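Local coordinates for protein putative NAD dependent dehydrogenase (Micromonospora echinospora, PDB 6NOR) that binds NAD and is probably an NAD-dependent oxidoreductase of the GFO/IDH/MocA family that takes part in gentamicin biosynthesis, at residues V86-V91 against D322-G327; H201-C206 against V341-A346; W208-P213 against D243-Q248. All blocks are in the same frame, centred on the assembly; numbering follows the deposited sequence.

In the fold
The three contacts are small and apolar for the most part, and none has a polar bond between its segments. Contact 1 lies in the nucleotide-binding half, where helix 313-326 packs against the parallel sheet; its chemistry grades from a buried phenylalanine to an exposed arginine. Contacts 2 and 3 belong to the other half and share helix 199-209. Contact 2, wholly buried, joins that helix to helix 334-353 through aliphatic side chains, whereas contact 3, partly buried, joins its C-terminal end to the turn before strand 246-252 and adds a carboxylate near a proline. These two touch each other, while contact 1 stands about 26 Å from contact 2, centre to centre.

Contact 1 of 3, residues V86-V91 against D322-G327; sequences VRFVVV and DAVLDG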
loop_
_atom_site.group_PDB
_atom_site.type_symbol
_atom_site.label_atom_id
_atom_site.label_comp_id
_atom_site.label_asym_id
_atom_site.label_seq_id
_atom_site.Cartn_x
_atom_site.Cartn_y
_atom_site.Cartn_z
ATOM N N VAL A 86 -11.178 -31.843 35.619
ATOM C CA VAL A 86 -10.492 -31.638 34.358
ATOM C C VAL A 86 -11.063 -32.537 33.255
ATOM O O VAL A 86 -11.073 -33.756 33.372
ATOM C CB VAL A 86 -9.004 -31.892 34.504
ATOM C CG1 VAL A 86 -8.319 -31.697 33.170
ATOM C CG2 VAL A 86 -8.421 -30.952 35.534
ATOM N N ARG A 87 -11.552 -31.918 32.187
ATOM C CA ARG A 87 -12.139 -32.660 31.078
ATOM C C ARG A 87 -11.469 -32.280 29.761
ATOM O O ARG A 87 -11.727 -32.876 28.712
ATOM C CB ARG A 87 -13.641 -32.396 31.001
ATOM C CG ARG A 87 -14.476 -33.203 32.007
ATOM C CD ARG A 87 -15.925 -32.737 31.974
ATOM N NE ARG A 87 -16.540 -32.911 30.658
ATOM C CZ ARG A 87 -17.518 -32.144 30.184
ATOM N NH1 ARG A 87 -17.990 -31.139 30.918
ATOM N NH2 ARG A 87 -18.016 -32.373 28.972
ATOM N N PHE A 88 -10.604 -31.280 29.825
ATOM C CA PHE A 88 -10.037 -30.705 28.637
ATOM C C PHE A 88 -8.614 -30.259 28.919
ATOM O O PHE A 88 -8.358 -29.511 29.850
ATOM C CB PHE A 88 -10.907 -29.544 28.158
ATOM C CG PHE A 88 -10.337 -28.778 26.995
ATOM C CD1 PHE A 88 -9.978 -29.420 25.831
ATOM C CD2 PHE A 88 -10.170 -27.406 27.076
ATOM C CE1 PHE A 88 -9.460 -28.713 24.757
ATOM C CE2 PHE A 88 -9.656 -26.681 26.005
ATOM C CZ PHE A 88 -9.301 -27.340 24.839
ATOM N N VAL A 89 -7.687 -30.747 28.115
ATOM C CA VAL A 89 -6.284 -30.462 28.320
ATOM C C VAL A 89 -5.680 -29.821 27.074
ATOM O O VAL A 89 -5.876 -30.300 25.963
ATOM C CB VAL A 89 -5.502 -31.740 28.667
ATOM C CG1 VAL A 89 -4.047 -31.409 28.958
ATOM C CG2 VAL A 89 -6.156 -32.458 29.843
ATOM N N VAL A 90 -4.979 -28.714 27.279
ATOM C CA VAL A 90 -4.224 -28.033 26.249
ATOM C C VAL A 90 -2.751 -28.404 26.375
ATOM O O VAL A 90 -2.146 -28.230 27.437
ATOM C CB VAL A 90 -4.374 -26.497 26.346
ATOM C CG1 VAL A 90 -3.487 -25.808 25.302
ATOM C CG2 VAL A 90 -5.796 -26.102 26.119
ATOM N N VAL A 91 -2.185 -28.919 25.289
ATOM C CA VAL A 91 -0.783 -29.317 25.261
ATOM C C VAL A 91 0.075 -28.366 24.424
ATOM O O VAL A 91 0.018 -28.360 23.201
ATOM C CB VAL A 91 -0.630 -30.737 24.730
ATOM C CG1 VAL A 91 0.827 -31.129 24.690
ATOM C CG2 VAL A 91 -1.392 -31.692 25.604
ATOM N N ASP A 322 -16.684 -25.471 22.107
ATOM C CA ASP A 322 -18.008 -25.820 21.611
ATOM C C ASP A 322 -18.089 -27.302 21.245
ATOM O O ASP A 322 -19.128 -27.918 21.415
ATOM C CB ASP A 322 -18.398 -24.979 20.386
ATOM C CG ASP A 322 -18.588 -23.492 20.710
ATOM O OD1 ASP A 322 -18.758 -23.126 21.900
ATOM O OD2 ASP A 322 -18.569 -22.684 19.756
ATOM N N ALA A 323 -17.001 -27.872 20.732
ATOM C CA ALA A 323 -16.994 -29.278 20.350
ATOM C C ALA A 323 -17.078 -30.182 21.577
ATOM O O ALA A 323 -17.812 -31.148 21.583
ATOM C CB ALA A 323 -15.751 -29.620 19.533
ATOM N N VAL A 324 -16.322 -29.855 22.612
ATOM C CA VAL A 324 -16.334 -30.640 23.838
ATOM C C VAL A 324 -17.662 -30.530 24.603
ATOM O O VAL A 324 -18.246 -31.539 24.975
ATOM C CB VAL A 324 -15.191 -30.220 24.768
ATOM C CG1 VAL A 324 -15.398 -30.802 26.153
ATOM C CG2 VAL A 324 -13.868 -30.660 24.188
ATOM N N LEU A 325 -18.138 -29.305 24.809
ATOM C CA LEU A 325 -19.317 -29.046 25.630
ATOM C C LEU A 325 -20.649 -29.303 24.937
ATOM O O LEU A 325 -21.610 -29.739 25.576
ATOM C CB LEU A 325 -19.298 -27.601 26.125
ATOM C CG LEU A 325 -18.335 -27.326 27.276
ATOM C CD1 LEU A 325 -18.435 -25.892 27.730
ATOM C CD2 LEU A 325 -18.662 -28.262 28.411
ATOM N N ASP A 326 -20.712 -29.020 23.641
ATOM C CA ASP A 326 -21.980 -29.053 22.912
ATOM C C ASP A 326 -21.948 -30.017 21.740
ATOM O O ASP A 326 -22.874 -30.041 20.937
ATOM C CB ASP A 326 -22.358 -27.655 22.394
ATOM C CG ASP A 326 -22.415 -26.607 23.497
ATOM O OD1 ASP A 326 -22.958 -26.914 24.580
ATOM O OD2 ASP A 326 -21.921 -25.475 23.276
ATOM N N GLY A 327 -20.878 -30.792 21.622
ATOM C CA GLY A 327 -20.748 -31.732 20.519
ATOM C C GLY A 327 -20.792 -31.111 19.127
ATOM O O GLY A 327 -21.013 -31.801 18.137
#
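Arg-87, near the start of strand 86-91, reaches with its side chain to the last turn of helix 313-326, where it meets Val-324 and Leu-325. Its chain is extended at chi2 and then bends at chi3 (60°), which brings the guanidinium alongside these two residues. NH1 of Arg-87 rests 3.9 Å from CD2 of Leu-325, while NH2 of Arg-87 lies near that methyl as well as CG1 of Val-324, 4.2 Å from each. The carbonyl oxygen of Val-324 is 4.1 Å from NH2 of Arg-87, too far for a hydrogen bond, so the approach is chiefly van der Waals, perhaps with a modest electrostatic gain. Arg-87 and Val-324 run past each other in opposite directions, whereas Leu-325 crosses the arginine at roughly a right angle. This is the exposed side of the contact.

Phe-88, the next residue, is buried. CD1 of its ring comes within 4.4 Å of CG2 of Val-324, a loose apolar approach. With CG1 of Val-324 anti to the backbone N (chi1 167°), the two methyls are split between the partners, CG1 going to the arginine and CG2 to the ring. Phe-88 also packs on Leu-25 and Val-27 of strand 25-30 and on Leu-113 of strand 111-114, so that Val-324 adds to a hydrophobic layer already supplied by the sheet.

The axes of strand 86-91 and of the 322-326 part of the helix run nearly antiparallel, at 170°, with a closest approach of 10.0 Å. Such a helix laid along a central strand, with apolar residues between, is the α/β layering of the Rossmann fold; here the covering helix comes from late in the chain and begins with the NAD-binding residue Tyr-313.

Contact 2 of 3, residues H201-C206 against V341-A346; sequences HAVELC and VETLEA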
loop_
_atom_site.group_PDB
_atom_site.type_symbol
_atom_site.label_atom_id
_atom_site.label_comp_id
_atom_site.label_asym_id
_atom_site.label_seq_id
_atom_site.Cartn_x
_atom_site.Cartn_y
_atom_site.Cartn_z
ATOM N N HIS A 201 1.760 -24.229 9.161
ATOM C CA HIS A 201 0.714 -23.272 8.842
ATOM C C HIS A 201 0.566 -23.016 7.377
ATOM O O HIS A 201 -0.540 -22.898 6.869
ATOM C CB HIS A 201 0.993 -21.953 9.513
ATOM C CG HIS A 201 0.906 -22.012 10.991
ATOM N ND1 HIS A 201 -0.256 -22.347 11.644
ATOM C CD2 HIS A 201 1.822 -21.767 11.952
ATOM C CE1 HIS A 201 -0.056 -22.297 12.944
ATOM N NE2 HIS A 201 1.199 -21.950 13.155
ATOM N N ALA A 202 1.688 -22.897 6.700
ATOM C CA ALA A 202 1.644 -22.560 5.304
ATOM C C ALA A 202 0.925 -23.684 4.553
ATOM O O ALA A 202 0.066 -23.429 3.717
ATOM C CB ALA A 202 3.045 -22.325 4.757
ATOM N N VAL A 203 1.245 -24.929 4.891
ATOM C CA VAL A 203 0.636 -26.060 4.194
ATOM C C VAL A 203 -0.850 -26.166 4.526
ATOM O O VAL A 203 -1.655 -26.400 3.649
ATOM C CB VAL A 203 1.346 -27.373 4.518
ATOM C CG1 VAL A 203 0.564 -28.531 3.958
ATOM C CG2 VAL A 203 2.751 -27.361 3.918
ATOM N N GLU A 204 -1.223 -25.944 5.776
ATOM C CA GLU A 204 -2.631 -25.999 6.127
ATOM C C GLU A 204 -3.418 -24.899 5.383
ATOM O O GLU A 204 -4.484 -25.168 4.824
ATOM C CB GLU A 204 -2.821 -25.879 7.650
ATOM C CG GLU A 204 -4.239 -26.195 8.132
ATOM C CD GLU A 204 -4.360 -26.370 9.660
ATOM O OE1 GLU A 204 -3.427 -25.984 10.393
ATOM O OE2 GLU A 204 -5.402 -26.893 10.127
ATOM N N LEU A 205 -2.876 -23.680 5.356
ATOM C CA LEU A 205 -3.509 -22.558 4.656
ATOM C C LEU A 205 -3.656 -22.818 3.170
ATOM O O LEU A 205 -4.715 -22.573 2.624
ATOM C CB LEU A 205 -2.725 -21.274 4.864
ATOM C CG LEU A 205 -2.886 -20.715 6.271
ATOM C CD1 LEU A 205 -1.815 -19.667 6.587
ATOM C CD2 LEU A 205 -4.298 -20.149 6.444
ATOM N N CYS A 206 -2.604 -23.327 2.526
ATOM C CA CYS A 206 -2.671 -23.682 1.103
ATOM C C CYS A 206 -3.809 -24.644 0.773
ATOM O O CYS A 206 -4.624 -24.357 -0.099
ATOM C CB CYS A 206 -1.371 -24.324 0.622
ATOM S SG CYS A 206 -0.095 -23.228 0.057
ATOM N N VAL A 341 0.779 -33.442 8.080
ATOM C CA VAL A 341 1.954 -34.173 8.541
ATOM C C VAL A 341 2.621 -34.951 7.393
ATOM O O VAL A 341 3.841 -34.979 7.290
ATOM C CB VAL A 341 1.612 -35.147 9.708
ATOM C CG1 VAL A 341 2.797 -36.012 10.040
ATOM C CG2 VAL A 341 1.185 -34.374 10.955
ATOM N N GLU A 342 1.840 -35.569 6.521
ATOM C CA GLU A 342 2.472 -36.342 5.463
ATOM C C GLU A 342 3.026 -35.451 4.361
ATOM O O GLU A 342 4.028 -35.796 3.739
ATOM C CB GLU A 342 1.525 -37.387 4.873
ATOM C CG GLU A 342 0.124 -36.954 4.631
ATOM C CD GLU A 342 -0.838 -38.133 4.665
ATOM O OE1 GLU A 342 -0.527 -39.131 5.348
ATOM O OE2 GLU A 342 -1.897 -38.072 4.002
ATOM N N THR A 343 2.407 -34.298 4.144
ATOM C CA THR A 343 2.985 -33.338 3.228
ATOM C C THR A 343 4.358 -32.901 3.708
ATOM O O THR A 343 5.303 -32.884 2.933
ATOM C CB THR A 343 2.112 -32.108 3.047
ATOM O OG1 THR A 343 0.818 -32.506 2.578
ATOM C CG2 THR A 343 2.751 -31.213 1.992
ATOM N N LEU A 344 4.487 -32.597 4.996
ATOM C CA LEU A 344 5.783 -32.166 5.526
ATOM C C LEU A 344 6.822 -33.275 5.480
ATOM O O LEU A 344 8.005 -33.015 5.237
ATOM C CB LEU A 344 5.659 -31.673 6.969
ATOM C CG LEU A 344 4.831 -30.415 7.244
ATOM C CD1 LEU A 344 4.875 -30.078 8.726
ATOM C CD2 LEU A 344 5.348 -29.267 6.425
ATOM N N GLU A 345 6.401 -34.507 5.739
ATOM C CA GLU A 345 7.342 -35.617 5.698
ATOM C C GLU A 345 7.790 -35.831 4.252
ATOM O O GLU A 345 8.957 -36.071 3.995
ATOM C CB GLU A 345 6.726 -36.888 6.300
ATOM C CG GLU A 345 7.199 -38.203 5.680
ATOM C CD GLU A 345 8.518 -38.693 6.265
ATOM O OE1 GLU A 345 9.087 -37.972 7.117
ATOM O OE2 GLU A 345 8.993 -39.785 5.867
ATOM N N ALA A 346 6.867 -35.686 3.309
ATOM C CA ALA A 346 7.208 -35.793 1.899
ATOM C C ALA A 346 8.171 -34.686 1.488
ATOM O O ALA A 346 9.133 -34.935 0.778
ATOM C CB ALA A 346 5.965 -35.755 1.044
#
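Val-203 of helix 199-209 carries the whole of its side of the contact, offering one methyl to each of two residues on helix 334-353. CG1 of Val-203 meets Thr-343 tip to tip, 4.0 Å from the methyl CG2 of Thr-343. The other branch goes to Leu-344: CG2 of Val-203 lies 4.1 Å from CD2 of Leu-344, and the two side chains lie alongside each other, pointing opposite ways. Leu-344 gets there by its length, since its CB does not itself face the neighbouring helix.

The threonine is oriented by its own helix. Its hydroxyl OG1 is hydrogen-bonded to the carbonyl oxygen of Ala-339, one turn earlier. With OG1 of Thr-343 beside the backbone N (chi1 -58°), the methyl is left to face Val-203. The hydroxyl is thus satisfied although the residue is buried, and Thr-343 serves the interface as an apolar residue.

Farther out, both helices lie on the large mixed sheet. Val-203, with Ala-202 before it and Cys-206 about one turn later, rests on Cys-249 of strand 246-252, and Thr-343 touches Ile-215 and Val-218 of strand 215-223. His-201, two residues before Val-203, touches the bound NAD and makes a weak hydrogen bond to Lys-116; Glu-204, just after it, is hydrogen-bonded to His-141.

The helix that supplies a residue to the cofactor pocket is therefore packed here through aliphatic carbons alone, mostly methyls, so what this patch contributes is van der Waals contact and the burial of apolar surface.

Contact 3 of 3, residues W208-P213 against D243-Q248; sequences WMLGKP and DGAIGQ
An Asx turn at Asp-243 and a Schellman motif at the end of helix 199-209 face each other in this contact, bringing the helix C-terminus against the turn that leads into strand 246-252. In the Schellman motif the chain leaves the helix at Gly-211 with positive phi, and Gly-211 N is hydrogen-bonded to Trp-208 O at 3.0 Å. In the Asx turn Asp-243 OD1 accepts from Ala-245 N at 2.7 Å. That hydrogen bond is bent (N-H...O 137°). The donor comes to the anti side of OD1, 32° out of the carboxylate plane. Chi1 of Asp-243, 54°, sets the carboxylate between its own backbone N and carbonyl carbon and lets it fold back over the turn.

With OD1 held in this way, the other oxygen is turned to the proline: OD2 of Asp-243 lies 3.9 Å from CG of Pro-213, and CB of the proline is equally near. This is a contact with carbon alone, at the more exposed end of the interface. Toward the interior, CD1 of Leu-210 reaches CB of Ala-245 at 4.0 Å, methyl against methyl.

Leu-210 and Pro-213 both pack on Phe-241 of strand 234-241, and Leu-210 also touches Val-167 and Val-170 beside strand 246-252. Lys-212, between them in sequence, forms a salt bridge with Asp-336 of helix 334-353. On strand 246-252 itself, Ile-246 packs on Arg-223 of the second subunit and Gln-248 NE2 is hydrogen-bonded to Asp-250 of that subunit, so the sheet lies between helix 199-209 and a neighbouring chain.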
loop_
_atom_site.group_PDB
_atom_site.type_symbol
_atom_site.label_atom_id
_atom_site.label_comp_id
_atom_site.label_asym_id
_atom_site.label_seq_id
_atom_site.Cartn_x
_atom_site.Cartn_y
_atom_site.Cartn_z
ATOM N N TRP A 208 -6.436 -25.479 2.472
ATOM C CA TRP A 208 -7.708 -24.919 2.869
ATOM C C TRP A 208 -8.200 -23.897 1.878
ATOM O O TRP A 208 -9.354 -23.932 1.477
ATOM C CB TRP A 208 -7.566 -24.301 4.247
ATOM C CG TRP A 208 -8.746 -23.552 4.755
ATOM C CD1 TRP A 208 -10.018 -24.036 4.954
ATOM C CD2 TRP A 208 -8.757 -22.195 5.205
ATOM N NE1 TRP A 208 -10.811 -23.050 5.482
ATOM C CE2 TRP A 208 -10.060 -21.914 5.651
ATOM C CE3 TRP A 208 -7.788 -21.188 5.266
ATOM C CZ2 TRP A 208 -10.420 -20.667 6.150
ATOM C CZ3 TRP A 208 -8.149 -19.946 5.766
ATOM C CH2 TRP A 208 -9.452 -19.697 6.194
ATOM N N MET A 209 -7.317 -23.002 1.461
ATOM C CA MET A 209 -7.720 -21.978 0.499
ATOM C C MET A 209 -8.232 -22.627 -0.781
ATOM O O MET A 209 -9.090 -22.075 -1.438
ATOM C CB MET A 209 -6.567 -21.023 0.197
ATOM C CG MET A 209 -6.287 -20.049 1.336
ATOM S SD MET A 209 -7.652 -18.907 1.692
ATOM C CE MET A 209 -6.978 -18.090 3.112
ATOM N N LEU A 210 -7.748 -23.826 -1.099
ATOM C CA LEU A 210 -8.181 -24.494 -2.327
ATOM C C LEU A 210 -9.401 -25.394 -2.180
ATOM O O LEU A 210 -9.868 -25.960 -3.165
ATOM C CB LEU A 210 -7.046 -25.322 -2.915
ATOM C CG LEU A 210 -5.927 -24.568 -3.617
ATOM C CD1 LEU A 210 -5.126 -25.529 -4.457
ATOM C CD2 LEU A 210 -6.481 -23.458 -4.453
ATOM N N GLY A 211 -9.903 -25.546 -0.961
ATOM C CA GLY A 211 -11.038 -26.419 -0.714
ATOM C C GLY A 211 -10.597 -27.821 -0.350
ATOM O O GLY A 211 -11.270 -28.792 -0.671
ATOM N N LYS A 212 -9.456 -27.903 0.327
ATOM C CA LYS A 212 -8.841 -29.153 0.776
ATOM C C LYS A 212 -8.863 -30.303 -0.237
ATOM O O LYS A 212 -9.421 -31.357 0.043
ATOM C CB LYS A 212 -9.507 -29.611 2.071
ATOM C CG LYS A 212 -9.342 -28.636 3.200
ATOM C CD LYS A 212 -10.186 -29.023 4.392
ATOM C CE LYS A 212 -9.884 -28.107 5.560
ATOM N NZ LYS A 212 -10.631 -28.475 6.789
ATOM N N PRO A 213 -8.257 -30.100 -1.415
ATOM C CA PRO A 213 -8.105 -31.207 -2.357
ATOM C C PRO A 213 -6.896 -32.078 -2.034
ATOM O O PRO A 213 -6.021 -31.648 -1.278
ATOM C CB PRO A 213 -7.913 -30.491 -3.697
ATOM C CG PRO A 213 -7.238 -29.232 -3.342
ATOM C CD PRO A 213 -7.840 -28.817 -2.027
ATOM N N ASP A 243 -6.068 -31.628 -8.782
ATOM C CA ASP A 243 -6.685 -30.918 -9.905
ATOM C C ASP A 243 -5.672 -30.285 -10.857
ATOM O O ASP A 243 -6.028 -29.804 -11.927
ATOM C CB ASP A 243 -7.587 -29.819 -9.376
ATOM C CG ASP A 243 -6.855 -28.905 -8.425
ATOM O OD1 ASP A 243 -6.022 -28.124 -8.914
ATOM O OD2 ASP A 243 -7.080 -28.985 -7.198
ATOM N N GLY A 244 -4.417 -30.245 -10.442
ATOM C CA GLY A 244 -3.386 -29.616 -11.235
ATOM C C GLY A 244 -2.990 -28.212 -10.799
ATOM O O GLY A 244 -2.206 -27.565 -11.477
ATOM N N ALA A 245 -3.512 -27.718 -9.683
ATOM C CA ALA A 245 -3.062 -26.420 -9.198
ATOM C C ALA A 245 -1.722 -26.562 -8.502
ATOM O O ALA A 245 -1.455 -27.566 -7.856
ATOM C CB ALA A 245 -4.059 -25.825 -8.279
ATOM N N ILE A 246 -0.869 -25.565 -8.660
ATOM C CA ILE A 246 0.407 -25.538 -7.966
ATOM C C ILE A 246 0.338 -24.658 -6.720
ATOM O O ILE A 246 -0.130 -23.522 -6.767
ATOM C CB ILE A 246 1.514 -25.030 -8.866
ATOM C CG1 ILE A 246 1.616 -25.905 -10.108
ATOM C CG2 ILE A 246 2.821 -24.976 -8.115
ATOM C CD1 ILE A 246 2.481 -25.318 -11.203
ATOM N N GLY A 247 0.782 -25.221 -5.609
ATOM C CA GLY A 247 0.926 -24.502 -4.371
ATOM C C GLY A 247 2.381 -24.205 -4.090
ATOM O O GLY A 247 3.273 -24.963 -4.458
ATOM N N GLN A 248 2.619 -23.066 -3.455
ATOM C CA GLN A 248 3.943 -22.730 -2.966
ATOM C C GLN A 248 3.867 -22.375 -1.481
ATOM O O GLN A 248 2.993 -21.628 -1.061
ATOM C CB GLN A 248 4.537 -21.556 -3.731
ATOM C CG GLN A 248 4.460 -21.641 -5.221
ATOM C CD GLN A 248 4.785 -20.311 -5.881
ATOM O OE1 GLN A 248 5.676 -19.591 -5.441
ATOM N NE2 GLN A 248 4.045 -19.976 -6.925
#